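Local coordinates for 3',5'-cyclic-nucleotide phosphodiesterase 1 (Saccharomyces cerevisiae S288C, PDB 4OJX), which belongs to the class-II cyclic-nucleotide phosphodiesterases, members of the metallo-hydrolase/oxidoreductase clan, and holds a pair of zinc ions, at residues V211-G216 and C242-Q247. Sequence-based numbering, arbitrary orientation.
Sequences VHHGIG and CGDVEQ. With ZN (zinc ion), chain D; ZN (zinc ion), chain E; 5GP (guanosine-5'-monophosphate), chain C.
His213 and Asp244 meet at the two-zinc centre of this metallo-β-lactamase-like fold, His213 near the end of strand 204-215, Asp244 in the loop after strand 238-242. The side chains run side by side, imidazole and carboxylate planes 87° apart. Asp244 CB lies over one face of the His213 ring, modelled too close to be trusted. CG then faces both metals. OD2 of Asp244 bridges them, 2.2 Å from the chain D zinc and 2.1 Å from the chain E zinc; its OD1 stays 3.2 Å from the latter. A carboxylate suits because one oxygen can serve two cations. His213 gives the chain D zinc its NE2 at 2.1 Å; with CG anti to the backbone N (chi1 175°), the ring extends to the metal, and zinc on NE2 and the ND1 hydrogen bond to Gly293 O fix its rotation. His128 and His130 supply this zinc's remaining protein ligands, Asp132, His133 and His326 those of the other; a water bridges both.

One backbone hydrogen bond joins the segments farther from the metals: Glu246 N donates to His212 O (2.9 Å, 162° at the hydrogen). Val211 CG2 meets Val245 CG2 at 3.7 Å, branched apolar chains that cross at a slant and suit a buried spot beside Leu257. Extended Glu246 carries OE1 to Gly214 N, a weak 3.0 Å hydrogen bond, and to a salt bridge with Arg249. Gly214 adopts backbone angles at which a CB would jam against His213 O. Guanosine-5'-monophosphate puts O2P at the edge of the His213 ring, in its plane, and binds the same zinc as NE2.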
ATOM      1  N   VAL A 211     -18.511  -7.528 -14.706  1.00 11.73           N
ATOM      2  CA  VAL A 211     -18.396  -6.427 -15.652  1.00 11.38           C
ATOM      3  C   VAL A 211     -17.014  -6.472 -16.331  1.00 10.83           C
ATOM      4  O   VAL A 211     -16.142  -7.249 -15.929  1.00 11.39           O
ATOM      5  CB  VAL A 211     -18.656  -5.046 -14.994  1.00 11.13           C
ATOM      6  CG1 VAL A 211     -20.046  -4.981 -14.369  1.00 12.70           C
ATOM      7  CG2 VAL A 211     -17.575  -4.716 -13.973  1.00 11.72           C
ATOM      8  N   HIS A 212     -16.827  -5.642 -17.357  1.00 11.32           N
ATOM      9  CA  HIS A 212     -15.542  -5.559 -18.061  1.00 11.88           C
ATOM     10  C   HIS A 212     -14.650  -4.474 -17.537  1.00 11.99           C
ATOM     11  O   HIS A 212     -15.118  -3.400 -17.143  1.00 12.39           O
ATOM     12  CB  HIS A 212     -15.744  -5.320 -19.549  1.00 13.52           C
ATOM     13  CG  HIS A 212     -16.465  -6.433 -20.260  1.00 14.18           C
ATOM     14  ND1 HIS A 212     -15.957  -7.672 -20.411  1.00 16.21           N
ATOM     15  CD2 HIS A 212     -17.717  -6.449 -20.846  1.00 13.28           C
ATOM     16  CE1 HIS A 212     -16.841  -8.433 -21.089  1.00 15.23           C
ATOM     17  NE2 HIS A 212     -17.912  -7.684 -21.358  1.00 17.91           N
ATOM     18  N   HIS A 213     -13.344  -4.727 -17.596  1.00 11.70           N
ATOM     19  CA  HIS A 213     -12.327  -3.822 -17.062  1.00 11.40           C
ATOM     20  C   HIS A 213     -11.073  -3.899 -17.906  1.00 11.96           C
ATOM     21  O   HIS A 213      -9.957  -4.042 -17.414  1.00 12.39           O
ATOM     22  CB  HIS A 213     -12.106  -4.163 -15.584  1.00 11.68           C
ATOM     23  CG  HIS A 213     -10.999  -3.390 -14.895  1.00 10.91           C
ATOM     24  ND1 HIS A 213     -10.680  -2.116 -15.205  1.00 10.86           N
ATOM     25  CD2 HIS A 213     -10.144  -3.765 -13.861  1.00 10.82           C
ATOM     26  CE1 HIS A 213      -9.653  -1.713 -14.434  1.00 11.14           C
ATOM     27  NE2 HIS A 213      -9.340  -2.711 -13.598  1.00 11.15           N
ATOM     28  N   GLY A 214     -11.257  -3.790 -19.218  1.00 12.97           N
ATOM     29  CA  GLY A 214     -10.134  -3.692 -20.144  1.00 13.88           C
ATOM     30  C   GLY A 214      -9.653  -5.031 -20.645  1.00 12.52           C
ATOM     31  O   GLY A 214     -10.363  -6.033 -20.586  1.00 13.41           O
ATOM     32  N   ILE A 215      -8.419  -5.050 -21.126  1.00 13.33           N
ATOM     33  CA  ILE A 215      -7.838  -6.262 -21.700  1.00 13.57           C
ATOM     34  C   ILE A 215      -6.392  -6.412 -21.250  1.00 13.02           C
ATOM     35  O   ILE A 215      -5.729  -5.423 -20.913  1.00 14.41           O
ATOM     36  CB  ILE A 215      -7.921  -6.288 -23.248  1.00 15.60           C
ATOM     37  CG1 ILE A 215      -7.197  -5.077 -23.854  1.00 16.91           C
ATOM     38  CG2 ILE A 215      -9.372  -6.377 -23.722  1.00 17.04           C
ATOM     39  CD1 ILE A 215      -6.976  -5.158 -25.353  1.00 18.65           C
ATOM     40  N   GLY A 216      -5.904  -7.645 -21.237  1.00 12.40           N
ATOM     41  CA  GLY A 216      -4.507  -7.893 -20.899  1.00 12.65           C
ATOM     42  C   GLY A 216      -3.552  -7.218 -21.869  1.00 11.96           C
ATOM     43  O   GLY A 216      -3.792  -7.210 -23.079  1.00 12.91           O
ATOM     44  N   CYS A 242     -19.077  -0.618  -6.693  1.00 10.43           N
ATOM     45  CA  CYS A 242     -18.520  -1.096  -7.958  1.00 10.60           C
ATOM     46  C   CYS A 242     -17.014  -1.283  -7.941  1.00 10.74           C
ATOM     47  O   CYS A 242     -16.263  -0.499  -7.344  1.00 11.46           O
ATOM     48  CB  CYS A 242     -18.846  -0.113  -9.086  1.00 11.06           C
ATOM     49  SG  CYS A 242     -20.594   0.266  -9.292  1.00 12.52           S
ATOM     50  N   GLY A 243     -16.575  -2.309  -8.655  1.00 10.53           N
ATOM     51  CA  GLY A 243     -15.176  -2.411  -9.033  1.00 10.73           C
ATOM     52  C   GLY A 243     -14.900  -1.607 -10.290  1.00  9.97           C
ATOM     53  O   GLY A 243     -15.832  -1.118 -10.941  1.00 10.83           O
ATOM     54  N   ASP A 244     -13.616  -1.495 -10.637  1.00 10.44           N
ATOM     55  CA  ASP A 244     -13.153  -0.763 -11.826  1.00 10.38           C
ATOM     56  C   ASP A 244     -13.931  -1.303 -13.037  1.00 10.42           C
ATOM     57  O   ASP A 244     -14.227  -2.507 -13.112  1.00 10.74           O
ATOM     58  CB  ASP A 244     -11.632  -0.962 -12.098  1.00 11.32           C
ATOM     59  CG  ASP A 244     -10.689  -0.543 -10.927  1.00 10.98           C
ATOM     60  OD1 ASP A 244     -11.306  -0.032  -9.929  1.00 10.59           O
ATOM     61  OD2 ASP A 244      -9.370  -0.789 -11.026  1.00 13.14           O
ATOM     62  N   VAL A 245     -14.236  -0.435 -13.991  1.00 10.70           N
ATOM     63  CA  VAL A 245     -15.122  -0.825 -15.084  1.00 10.67           C
ATOM     64  C   VAL A 245     -14.932   0.085 -16.286  1.00 11.25           C
ATOM     65  O   VAL A 245     -14.588   1.265 -16.148  1.00 11.44           O
ATOM     66  CB  VAL A 245     -16.604  -0.828 -14.609  1.00 11.05           C
ATOM     67  CG1 VAL A 245     -17.057   0.575 -14.198  1.00 12.34           C
ATOM     68  CG2 VAL A 245     -17.538  -1.412 -15.670  1.00 12.44           C
ATOM     69  N   GLU A 246     -15.164  -0.484 -17.468  1.00 12.11           N
ATOM     70  CA  GLU A 246     -15.244   0.288 -18.713  1.00 12.79           C
ATOM     71  C   GLU A 246     -16.555  -0.051 -19.411  1.00 13.75           C
ATOM     72  O   GLU A 246     -17.177  -1.070 -19.121  1.00 13.73           O
ATOM     73  CB  GLU A 246     -14.067  -0.044 -19.635  1.00 14.12           C
ATOM     74  CG  GLU A 246     -14.034  -1.497 -20.077  1.00 15.45           C
ATOM     75  CD  GLU A 246     -13.012  -1.798 -21.161  1.00 16.84           C
ATOM     76  OE1 GLU A 246     -12.953  -2.975 -21.570  1.00 18.23           O
ATOM     77  OE2 GLU A 246     -12.273  -0.884 -21.584  1.00 20.92           O
ATOM     78  N   GLN A 247     -16.963   0.806 -20.339  1.00 14.84           N
ATOM     79  CA  GLN A 247     -18.087   0.490 -21.214  1.00 16.22           C
ATOM     80  C   GLN A 247     -17.802  -0.841 -21.926  1.00 15.33           C
ATOM     81  O   GLN A 247     -16.664  -1.120 -22.310  1.00 15.38           O
ATOM     82  CB  GLN A 247     -18.269   1.616 -22.237  1.00 20.86           C
ATOM     83  CG  GLN A 247     -19.389   1.401 -23.247  1.00 26.53           C
ATOM     84  CD  GLN A 247     -19.435   2.443 -24.356  1.00 33.49           C
ATOM     85  OE1 GLN A 247     -20.376   2.470 -25.149  1.00 42.98           O
ATOM     86  NE2 GLN A 247     -18.422   3.295 -24.424  1.00 37.73           N
TER
HETATM   87 ZN    ZN D 403      -8.145  -2.474 -11.836  1.00 14.06          ZN
HETATM   88 ZN    ZN E 404      -8.188  -0.020  -9.439  1.00 12.28          ZN
HETATM   89  P   5GP C 402      -6.224   0.240 -12.380  1.00 17.77           P
HETATM   90  O1P 5GP C 402      -6.050   1.354 -13.323  1.00 18.84           O
HETATM   91  O2P 5GP C 402      -7.037  -0.902 -12.932  1.00 15.92           O
HETATM   92  O3P 5GP C 402      -6.705   0.740 -11.045  1.00 20.81           O
HETATM   93  O5' 5GP C 402      -4.741  -0.278 -12.213  1.00 24.33           O
HETATM   94  C5' 5GP C 402      -4.038  -0.754 -13.413  1.00 30.06           C
HETATM   95  C4' 5GP C 402      -3.147   0.302 -14.147  1.00 32.15           C
HETATM   96  O4' 5GP C 402      -2.526  -0.307 -15.310  1.00 34.56           O
HETATM   97  C3' 5GP C 402      -3.977   1.456 -14.717  1.00 36.78           C
HETATM   98  O3' 5GP C 402      -3.697   2.643 -13.973  1.00 36.56           O
HETATM   99  C2' 5GP C 402      -3.577   1.656 -16.173  1.00 39.82           C
HETATM  100  O2' 5GP C 402      -3.065   2.994 -16.372  1.00 49.13           O
HETATM  101  C1' 5GP C 402      -2.459   0.656 -16.406  1.00 40.15           C
HETATM  102  N9  5GP C 402      -2.618  -0.034 -17.734  1.00 39.15           N
HETATM  103  C8  5GP C 402      -3.471  -1.035 -17.954  1.00 37.34           C
HETATM  104  N7  5GP C 402      -3.352  -1.420 -19.218  1.00 36.82           N
HETATM  105  C5  5GP C 402      -2.429  -0.656 -19.796  1.00 42.16           C
HETATM  106  C6  5GP C 402      -1.957  -0.647 -21.047  1.00 44.45           C
HETATM  107  O6  5GP C 402      -2.378  -1.437 -21.893  1.00 47.98           O
HETATM  108  N1  5GP C 402      -0.968   0.271 -21.413  1.00 45.89           N
HETATM  109  C2  5GP C 402      -0.502   1.159 -20.441  1.00 43.64           C
HETATM  110  N2  5GP C 402       0.434   2.042 -20.769  1.00 43.73           N
HETATM  111  N3  5GP C 402      -1.013   1.107 -19.196  1.00 42.25           N
HETATM  112  C4  5GP C 402      -1.968   0.207 -18.877  1.00 40.79           C
HETATM  113  O   HOH W   1     -18.438  -3.554 -18.354  1.00 13.63           O
HETATM  114  O   HOH W   2      -7.252  -1.597 -10.272  1.00 14.34           O